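Local coordinates for protein fructuronate-tagaturonate epimerase UxaE from Cohnella laeviribosi in complex with 1 glycerol (Cohnella laeviribosi, PDB 6IL9) that probably interconverts fructuronate and tagaturonate by epimerisation, using a zinc ion bound in a TIM-barrel domain, at residues M390-Y393 / A394-F398; T408-L411 / N412-R415. All blocks are in the same frame, centred on the assembly; numbering follows the deposited sequence.

Contact 1 of 2, residues M390-Y393 / A394-F398; sequences MHQY and ALEHF
Residues 390-398 lie on helix 384-402, where A394, L395 and E396 give their backbone N-H groups to the carbonyls of M390, H391 and Q392, and a weaker, bent bond of 3.0 Å joins H397 N to Y393 O. Beside that last bond the two aromatic side chains meet. H397 reaches back so that its CD2 sits 3.3 Å above the plane of the Y393 ring, over its centre, while NE2 lies 3.5 Å from Y393 CZ. The rings are oblique to each other, with planes 39° apart. Y393 CG lies anti to the backbone N (chi1 -167°), which carries the ring out alongside the next turn, under H397. The other nitrogen, H397 ND1, is hydrogen-bonded to E400 OE2, which helps to fix the imidazole's rotation. Replacing Y393 by alanine would probably leave H397 without the ring beneath its CD2, its imidazole freer to turn. On another flank of the helix, L395 CD1 touches the edge of the H391 ring, 3.7 Å from H391 CD2, and H391 ND1 is hydrogen-bonded to Y387 OH. Within helix 384-402, A394 and L395 lean on L437 of helix 432-440, whereas M390 and Y393 rest on L445 of helix 442-446.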
loop_
_atom_site.group_PDB
_atom_site.type_symbol
_atom_site.label_atom_id
_atom_site.label_comp_id
_atom_site.label_asym_id
_atom_site.label_seq_id
_atom_site.Cartn_x
_atom_site.Cartn_y
_atom_site.Cartn_z
ATOM N N MET A 390 -15.534 -18.196 8.277
ATOM C CA MET A 390 -14.420 -17.253 8.408
ATOM C C MET A 390 -14.684 -16.230 9.512
ATOM O O MET A 390 -13.782 -15.901 10.292
ATOM C CB MET A 390 -14.166 -16.547 7.067
ATOM C CG MET A 390 -13.689 -17.478 5.940
ATOM S SD MET A 390 -13.341 -16.681 4.322
ATOM C CE MET A 390 -11.908 -15.679 4.729
ATOM N N HIS A 391 -15.912 -15.712 9.584
ATOM C CA HIS A 391 -16.256 -14.711 10.591
ATOM C C HIS A 391 -16.136 -15.301 11.993
ATOM O O HIS A 391 -15.541 -14.692 12.891
ATOM C CB HIS A 391 -17.671 -14.194 10.291
ATOM C CG HIS A 391 -18.224 -13.204 11.278
ATOM N ND1 HIS A 391 -18.670 -11.954 10.893
ATOM C CD2 HIS A 391 -18.480 -13.300 12.607
ATOM C CE1 HIS A 391 -19.153 -11.316 11.945
ATOM N NE2 HIS A 391 -19.044 -12.107 12.999
ATOM N N GLN A 392 -16.646 -16.522 12.180
ATOM C CA GLN A 392 -16.572 -17.159 13.493
ATOM C C GLN A 392 -15.127 -17.430 13.897
ATOM O O GLN A 392 -14.752 -17.240 15.061
ATOM C CB GLN A 392 -17.388 -18.455 13.490
ATOM C CG GLN A 392 -17.644 -19.019 14.884
ATOM C CD GLN A 392 -18.336 -18.028 15.809
ATOM O OE1 GLN A 392 -19.381 -17.459 15.471
ATOM N NE2 GLN A 392 -17.757 -17.821 16.991
ATOM N N TYR A 393 -14.297 -17.862 12.941
ATOM C CA TYR A 393 -12.885 -18.090 13.216
ATOM C C TYR A 393 -12.190 -16.795 13.608
ATOM O O TYR A 393 -11.393 -16.768 14.554
ATOM C CB TYR A 393 -12.219 -18.709 11.986
ATOM C CG TYR A 393 -10.835 -19.287 12.191
ATOM C CD1 TYR A 393 -9.699 -18.511 12.002
ATOM C CD2 TYR A 393 -10.664 -20.628 12.508
ATOM C CE1 TYR A 393 -8.435 -19.033 12.165
ATOM C CE2 TYR A 393 -9.401 -21.161 12.668
ATOM C CZ TYR A 393 -8.295 -20.369 12.498
ATOM O OH TYR A 393 -7.035 -20.905 12.653
ATOM N N ALA A 394 -12.490 -15.709 12.890
ATOM C CA ALA A 394 -11.936 -14.408 13.245
ATOM C C ALA A 394 -12.303 -14.023 14.673
ATOM O O ALA A 394 -11.458 -13.524 15.421
ATOM C CB ALA A 394 -12.429 -13.356 12.254
ATOM N N LEU A 395 -13.566 -14.233 15.063
ATOM C CA LEU A 395 -13.978 -13.964 16.439
ATOM C C LEU A 395 -13.151 -14.773 17.418
ATOM O O LEU A 395 -12.715 -14.258 18.452
ATOM C CB LEU A 395 -15.455 -14.298 16.623
ATOM C CG LEU A 395 -16.504 -13.306 16.132
ATOM C CD1 LEU A 395 -17.892 -13.948 16.183
ATOM C CD2 LEU A 395 -16.467 -12.032 16.963
ATOM N N GLU A 396 -12.918 -16.045 17.100
ATOM C CA GLU A 396 -12.228 -16.929 18.026
ATOM C C GLU A 396 -10.754 -16.585 18.178
ATOM O O GLU A 396 -10.157 -16.921 19.209
ATOM C CB GLU A 396 -12.389 -18.376 17.561
ATOM C CG GLU A 396 -13.787 -18.917 17.794
ATOM C CD GLU A 396 -14.036 -20.241 17.087
ATOM O OE1 GLU A 396 -13.095 -20.782 16.458
ATOM O OE2 GLU A 396 -15.184 -20.728 17.156
ATOM N N HIS A 397 -10.150 -15.930 17.187
ATOM C CA HIS A 397 -8.715 -15.671 17.186
ATOM C C HIS A 397 -8.379 -14.185 17.142
ATOM O O HIS A 397 -7.223 -13.827 16.918
ATOM C CB HIS A 397 -8.053 -16.394 16.010
ATOM C CG HIS A 397 -8.180 -17.883 16.083
ATOM N ND1 HIS A 397 -7.351 -18.655 16.868
ATOM C CD2 HIS A 397 -9.044 -18.738 15.488
ATOM C CE1 HIS A 397 -7.697 -19.926 16.750
ATOM N NE2 HIS A 397 -8.720 -20.004 15.918
ATOM N N PHE A 398 -9.364 -13.318 17.390
ATOM C CA PHE A 398 -9.171 -11.880 17.223
ATOM C C PHE A 398 -8.011 -11.356 18.067
ATOM O O PHE A 398 -7.223 -10.517 17.606
ATOM C CB PHE A 398 -10.475 -11.181 17.585
ATOM C CG PHE A 398 -10.458 -9.702 17.398
ATOM C CD1 PHE A 398 -10.290 -9.149 16.145
ATOM C CD2 PHE A 398 -10.657 -8.862 18.477
ATOM C CE1 PHE A 398 -10.310 -7.778 15.971
ATOM C CE2 PHE A 398 -10.666 -7.489 18.308
ATOM C CZ PHE A 398 -10.491 -6.953 17.061
#

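Contact 2 of 2, residues T408-L411 / N412-R415; sequences TTNL and NNIR
N410 lays its side-chain amide alongside N412, the two pointing the same way, and its OD1 accepts the N412 backbone N-H at 3.0 Å. The bond is bent (136° at the hydrogen), and the donor stands well above the amide plane. A chi1 of -178° sets the N410 amide beside the carbonyl carbon, on the side where OD1 can meet N412 N; the backbone O of the same residue takes N413 N at 3.0 Å. N413 crosses N410 at about a right angle, and two waters bridge their amides. One accepts from N410 ND2 and N413 ND2; the other donates to N412 OD1 and, at 2.9 Å, to N413 OD1, with a weak link to N410 ND2. D433 holds N413 ND2 as well and accepts the backbone N-H of N410, so this face of the turn is tied to helix 432-440. L411 O receives I414 N, a second i to i+3 bond of 3.0 Å. On the apolar side L411 CD2 meets I414 CD1 at 4.0 Å, and I414 continues inward to H391, Y428 and L437. The two i to i+3 bonds make this a short 3-10 turn, opened by an Asx turn at N410.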
loop_
_atom_site.group_PDB
_atom_site.type_symbol
_atom_site.label_atom_id
_atom_site.label_comp_id
_atom_site.label_asym_id
_atom_site.label_seq_id
_atom_site.Cartn_x
_atom_site.Cartn_y
_atom_site.Cartn_z
ATOM N N THR A 408 -9.550 -0.259 18.329
ATOM C CA THR A 408 -10.399 -0.172 19.515
ATOM C C THR A 408 -11.739 -0.863 19.288
ATOM O O THR A 408 -12.766 -0.453 19.834
ATOM C CB THR A 408 -10.602 1.287 19.933
ATOM O OG1 THR A 408 -11.066 2.059 18.817
ATOM C CG2 THR A 408 -9.294 1.883 20.459
ATOM N N THR A 409 -11.721 -1.925 18.486
ATOM C CA THR A 409 -12.912 -2.684 18.129
ATOM C C THR A 409 -13.733 -3.087 19.343
ATOM O O THR A 409 -13.200 -3.611 20.328
ATOM C CB THR A 409 -12.474 -3.940 17.390
ATOM O OG1 THR A 409 -11.487 -3.584 16.407
ATOM C CG2 THR A 409 -13.648 -4.636 16.738
ATOM N N ASN A 410 -15.039 -2.875 19.251
ATOM C CA ASN A 410 -15.969 -3.332 20.273
ATOM C C ASN A 410 -16.706 -4.545 19.716
ATOM O O ASN A 410 -17.690 -4.402 18.984
ATOM C CB ASN A 410 -16.942 -2.224 20.671
ATOM C CG ASN A 410 -17.869 -2.667 21.764
ATOM O OD1 ASN A 410 -17.686 -3.746 22.315
ATOM N ND2 ASN A 410 -18.868 -1.853 22.081
ATOM N N LEU A 411 -16.244 -5.743 20.088
ATOM C CA LEU A 411 -16.920 -6.964 19.658
ATOM C C LEU A 411 -18.382 -6.998 20.090
ATOM O O LEU A 411 -19.211 -7.648 19.434
ATOM C CB LEU A 411 -16.186 -8.193 20.205
ATOM C CG LEU A 411 -14.730 -8.386 19.785
ATOM C CD1 LEU A 411 -14.189 -9.605 20.496
ATOM C CD2 LEU A 411 -14.607 -8.549 18.280
ATOM N N ASN A 412 -18.725 -6.318 21.191
ATOM C CA ASN A 412 -20.109 -6.300 21.659
ATOM C C ASN A 412 -21.057 -5.633 20.665
ATOM O O ASN A 412 -22.276 -5.816 20.770
ATOM C CB ASN A 412 -20.177 -5.591 23.019
ATOM C CG ASN A 412 -21.441 -5.930 23.787
ATOM O OD1 ASN A 412 -22.176 -5.033 24.235
ATOM N ND2 ASN A 412 -21.725 -7.214 23.914
ATOM N N ASN A 413 -20.535 -4.864 19.704
ATOM C CA ASN A 413 -21.384 -4.237 18.690
ATOM C C ASN A 413 -21.734 -5.180 17.546
ATOM O O ASN A 413 -22.601 -4.849 16.730
ATOM C CB ASN A 413 -20.695 -3.000 18.095
ATOM C CG ASN A 413 -20.719 -1.810 19.020
ATOM O OD1 ASN A 413 -21.558 -1.727 19.918
ATOM N ND2 ASN A 413 -19.812 -0.859 18.786
ATOM N N ILE A 414 -21.079 -6.328 17.454
ATOM C CA ILE A 414 -21.237 -7.214 16.303
ATOM C C ILE A 414 -22.355 -8.217 16.591
ATOM O O ILE A 414 -22.281 -8.968 17.568
ATOM C CB ILE A 414 -19.919 -7.934 15.984
ATOM C CG1 ILE A 414 -18.773 -6.915 15.847
ATOM C CG2 ILE A 414 -20.052 -8.755 14.694
ATOM C CD1 ILE A 414 -17.389 -7.557 15.649
ATOM N N ARG A 415 -23.381 -8.235 15.742
ATOM C CA ARG A 415 -24.480 -9.178 15.926
ATOM C C ARG A 415 -23.956 -10.611 15.859
ATOM O O ARG A 415 -23.099 -10.923 15.018
ATOM C CB ARG A 415 -25.561 -8.982 14.855
ATOM C CG ARG A 415 -26.454 -7.762 15.022
ATOM C CD ARG A 415 -27.236 -7.475 13.731
ATOM N NE ARG A 415 -26.325 -7.111 12.650
ATOM C CZ ARG A 415 -26.625 -7.086 11.354
ATOM N NH1 ARG A 415 -27.847 -7.391 10.926
ATOM N NH2 ARG A 415 -25.687 -6.737 10.481
HETATM O O HOH W 1 -22.146 -2.487 22.672
HETATM O O HOH W 2 -19.591 0.902 21.308
#

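Overall arrangement
From the N terminus, the chain makes a five-stranded antiparallel sheet and then the eight-stranded parallel barrel, ending with strand 363-367; helix 369-382 leads into helix 384-402, which holds contact 1. Contact 2 follows in the loop toward helix 432-440. The two are in series, neither nested nor crossed, and each closes only a local turn. Their centres lie about 13 Å apart, yet the loop folds back onto the helix: F398 CZ packs against T409 OG1 at 3.6 Å, L395 and F398 meet L411, and H391 CE1 lies 3.9 Å from I414 CG2. L437 touches residues of both contacts, so helix 432-440 joins helix 384-402 and the loop into one helical region beyond the barrel strands.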